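PDB 4NV1: formyltransferase from Francisella tularensis subsp. tularensis, which is an enzyme of the formyltransferase family whose C-terminal region pairs with that of a second subunit to form a dimer. Local coordinates for residues A[142-146]-A[238-242]. Sequence-based numbering, arbitrary orientation.
Sequences NSFEN and ELEKI
Lys241 reaches over one face of the Phe144 ring. Its CE comes to 3.2 Å from Phe144 CE1, a close methylene-to-ring approach over the CE1-CZ side of the ring. The ammonium follows, with Lys241 NZ 4.2 Å from the ring centroid and 34° off the normal, an off-centre cation-pi interaction. Bends in the lysine chain from the CB-CG bond outward bring CE over the ring instead of letting the chain run straight out from the strand. On the opposite face of the ring lies Asn142 CB, from the same loop, so the aromatic is sandwiched between the two. Phe144 takes the less common chi1 of 53°, with CG between its backbone N and carbonyl carbon, and this sets the ring between Asn142 CB and the lysine chain.

Van der Waals packing continues at Leu239, whose CB points to the loop and lies 3.6 Å from Phe144 O; Leu239 CD1 also meets that carbonyl oxygen, at 4.0 Å.

Polar bonds shape the loop itself. Residues Asn142 to Glu145 form a type I beta turn, and the carboxylate of Glu145 folds back to take Asn142 N on OE1 at 2.9 Å and, less straight, Asn142 ND2 on OE2 at 3.2 Å. Both donors approach from above the carboxylate plane. Lys153 of helix 147-170 makes a salt bridge to Glu145 OE2, and Asn146 caps the start of that helix.

Strand 232-242 pairs antiparallel with a strand of the second subunit, and Ser143 OG hydrogen-bonds to the carboxylate of Asp227 of that second subunit. The turn leading into helix 147-170 thus packs against the dimer sheet through van der Waals and cation-pi contacts, a mode that depends on shape and ring electrons more than on directed bonds.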
ATOM      1  N   ASN A 142       5.677  -1.398 -16.426  1.00 25.85           N
ATOM      2  CA  ASN A 142       6.345  -2.430 -15.621  1.00 25.54           C
ATOM      3  C   ASN A 142       5.545  -3.036 -14.461  1.00 26.65           C
ATOM      4  O   ASN A 142       4.574  -2.430 -13.953  1.00 27.37           O
ATOM      5  CB  ASN A 142       7.656  -1.828 -15.137  1.00 31.46           C
ATOM      6  CG  ASN A 142       8.565  -1.443 -16.293  1.00 31.86           C
ATOM      7  OD1 ASN A 142       8.733  -2.209 -17.226  1.00 28.98           O
ATOM      8  ND2 ASN A 142       9.130  -0.251 -16.243  1.00 36.28           N
ATOM      9  N   SER A 143       5.978  -4.211 -13.974  1.00 26.06           N
ATOM     10  CA  SER A 143       5.214  -4.965 -12.959  1.00 24.83           C
ATOM     11  C   SER A 143       4.990  -4.181 -11.669  1.00 25.40           C
ATOM     12  O   SER A 143       3.976  -4.372 -11.009  1.00 24.65           O
ATOM     13  CB  SER A 143       5.923  -6.252 -12.570  1.00 27.07           C
ATOM     14  OG  SER A 143       7.213  -5.930 -12.086  1.00 32.43           O
ATOM     15  N   PHE A 144       5.931  -3.298 -11.365  1.00 23.81           N
ATOM     16  CA  PHE A 144       6.015  -2.651 -10.094  1.00 25.20           C
ATOM     17  C   PHE A 144       5.406  -1.237 -10.083  1.00 23.55           C
ATOM     18  O   PHE A 144       5.521  -0.533  -9.099  1.00 23.31           O
ATOM     19  CB  PHE A 144       7.461  -2.626  -9.681  1.00 26.13           C
ATOM     20  CG  PHE A 144       8.391  -2.038 -10.700  1.00 32.13           C
ATOM     21  CD1 PHE A 144       9.105  -2.854 -11.580  1.00 32.36           C
ATOM     22  CD2 PHE A 144       8.695  -0.678 -10.681  1.00 36.76           C
ATOM     23  CE1 PHE A 144      10.009  -2.329 -12.472  1.00 33.29           C
ATOM     24  CE2 PHE A 144       9.614  -0.143 -11.576  1.00 40.87           C
ATOM     25  CZ  PHE A 144      10.260  -0.966 -12.488  1.00 32.64           C
ATOM     26  N   GLU A 145       4.667  -0.868 -11.116  1.00 23.00           N
ATOM     27  CA  GLU A 145       4.164   0.474 -11.309  1.00 23.40           C
ATOM     28  C   GLU A 145       2.697   0.498 -11.077  1.00 21.19           C
ATOM     29  O   GLU A 145       2.029  -0.488 -11.353  1.00 24.25           O
ATOM     30  CB  GLU A 145       4.367   0.935 -12.768  1.00 23.72           C
ATOM     31  CG  GLU A 145       5.821   1.010 -13.107  1.00 23.84           C
ATOM     32  CD  GLU A 145       6.194   1.448 -14.515  1.00 25.18           C
ATOM     33  OE1 GLU A 145       5.368   1.262 -15.420  1.00 29.19           O
ATOM     34  OE2 GLU A 145       7.365   1.914 -14.659  1.00 25.93           O
ATOM     35  N   ASN A 146       2.218   1.620 -10.572  1.00 19.80           N
ATOM     36  CA  ASN A 146       0.809   1.879 -10.442  1.00 21.69           C
ATOM     37  C   ASN A 146       0.332   2.956 -11.443  1.00 19.96           C
ATOM     38  O   ASN A 146       1.105   3.453 -12.274  1.00 20.85           O
ATOM     39  CB  ASN A 146       0.516   2.291  -8.971  1.00 23.89           C
ATOM     40  CG  ASN A 146       1.248   3.556  -8.561  1.00 26.59           C
ATOM     41  OD1 ASN A 146       1.582   4.397  -9.392  1.00 23.84           O
ATOM     42  ND2 ASN A 146       1.546   3.682  -7.258  1.00 23.10           N
ATOM     43  N   GLU A 238       0.819  -0.972  -2.602  1.00 17.83           N
ATOM     44  CA  GLU A 238       2.161  -0.477  -2.682  1.00 21.02           C
ATOM     45  C   GLU A 238       3.035  -1.573  -3.231  1.00 20.35           C
ATOM     46  O   GLU A 238       2.923  -2.744  -2.813  1.00 21.44           O
ATOM     47  CB  GLU A 238       2.751  -0.178  -1.306  1.00 25.73           C
ATOM     48  CG  GLU A 238       2.009   0.778  -0.399  1.00 34.85           C
ATOM     49  CD  GLU A 238       2.605   0.719   1.018  1.00 47.62           C
ATOM     50  OE1 GLU A 238       3.858   0.672   1.111  1.00 54.54           O
ATOM     51  OE2 GLU A 238       1.855   0.661   2.021  1.00 49.35           O
ATOM     52  N   LEU A 239       3.976  -1.199  -4.083  1.00 21.23           N
ATOM     53  CA  LEU A 239       4.865  -2.173  -4.702  1.00 23.76           C
ATOM     54  C   LEU A 239       6.281  -1.657  -4.680  1.00 25.53           C
ATOM     55  O   LEU A 239       6.524  -0.500  -4.999  1.00 23.06           O
ATOM     56  CB  LEU A 239       4.496  -2.387  -6.164  1.00 24.20           C
ATOM     57  CG  LEU A 239       3.080  -2.849  -6.301  1.00 23.61           C
ATOM     58  CD1 LEU A 239       2.276  -1.950  -7.182  1.00 27.51           C
ATOM     59  CD2 LEU A 239       3.000  -4.246  -6.867  1.00 24.85           C
ATOM     60  N   GLU A 240       7.234  -2.551  -4.449  1.00 28.13           N
ATOM     61  CA  GLU A 240       8.617  -2.128  -4.399  1.00 32.49           C
ATOM     62  C   GLU A 240       9.497  -3.187  -4.992  1.00 31.12           C
ATOM     63  O   GLU A 240       9.569  -4.324  -4.518  1.00 26.41           O
ATOM     64  CB  GLU A 240       9.073  -1.762  -2.982  1.00 36.75           C
ATOM     65  CG  GLU A 240      10.571  -1.479  -2.891  1.00 44.97           C
ATOM     66  CD  GLU A 240      11.009  -0.817  -1.584  1.00 52.81           C
ATOM     67  OE1 GLU A 240      12.048  -0.118  -1.629  1.00 59.93           O
ATOM     68  OE2 GLU A 240      10.329  -0.977  -0.536  1.00 41.40           O
ATOM     69  N   LYS A 241      10.228  -2.758  -6.011  1.00 35.28           N
ATOM     70  CA  LYS A 241      11.188  -3.644  -6.639  1.00 37.86           C
ATOM     71  C   LYS A 241      12.409  -3.636  -5.715  1.00 42.82           C
ATOM     72  O   LYS A 241      12.943  -2.606  -5.300  1.00 36.59           O
ATOM     73  CB  LYS A 241      11.520  -3.186  -8.061  1.00 38.78           C
ATOM     74  CG  LYS A 241      12.245  -4.253  -8.856  1.00 43.11           C
ATOM     75  CD  LYS A 241      13.291  -3.685  -9.824  1.00 48.41           C
ATOM     76  CE  LYS A 241      12.730  -2.670 -10.808  1.00 52.41           C
ATOM     77  NZ  LYS A 241      13.488  -1.386 -10.863  1.00 54.75           N
ATOM     78  N   ILE A 242      12.757  -4.841  -5.322  1.00 48.11           N
ATOM     79  CA  ILE A 242      14.012  -5.103  -4.708  1.00 56.08           C
ATOM     80  C   ILE A 242      14.772  -5.841  -5.795  1.00 69.56           C
ATOM     81  O   ILE A 242      14.644  -7.065  -5.914  1.00 80.36           O
ATOM     82  CB  ILE A 242      13.789  -5.987  -3.487  1.00 53.72           C
ATOM     83  CG1 ILE A 242      13.093  -5.136  -2.420  1.00 53.65           C
ATOM     84  CG2 ILE A 242      15.107  -6.628  -3.055  1.00 59.05           C
ATOM     85  CD1 ILE A 242      13.792  -3.823  -2.103  1.00 51.94           C
TER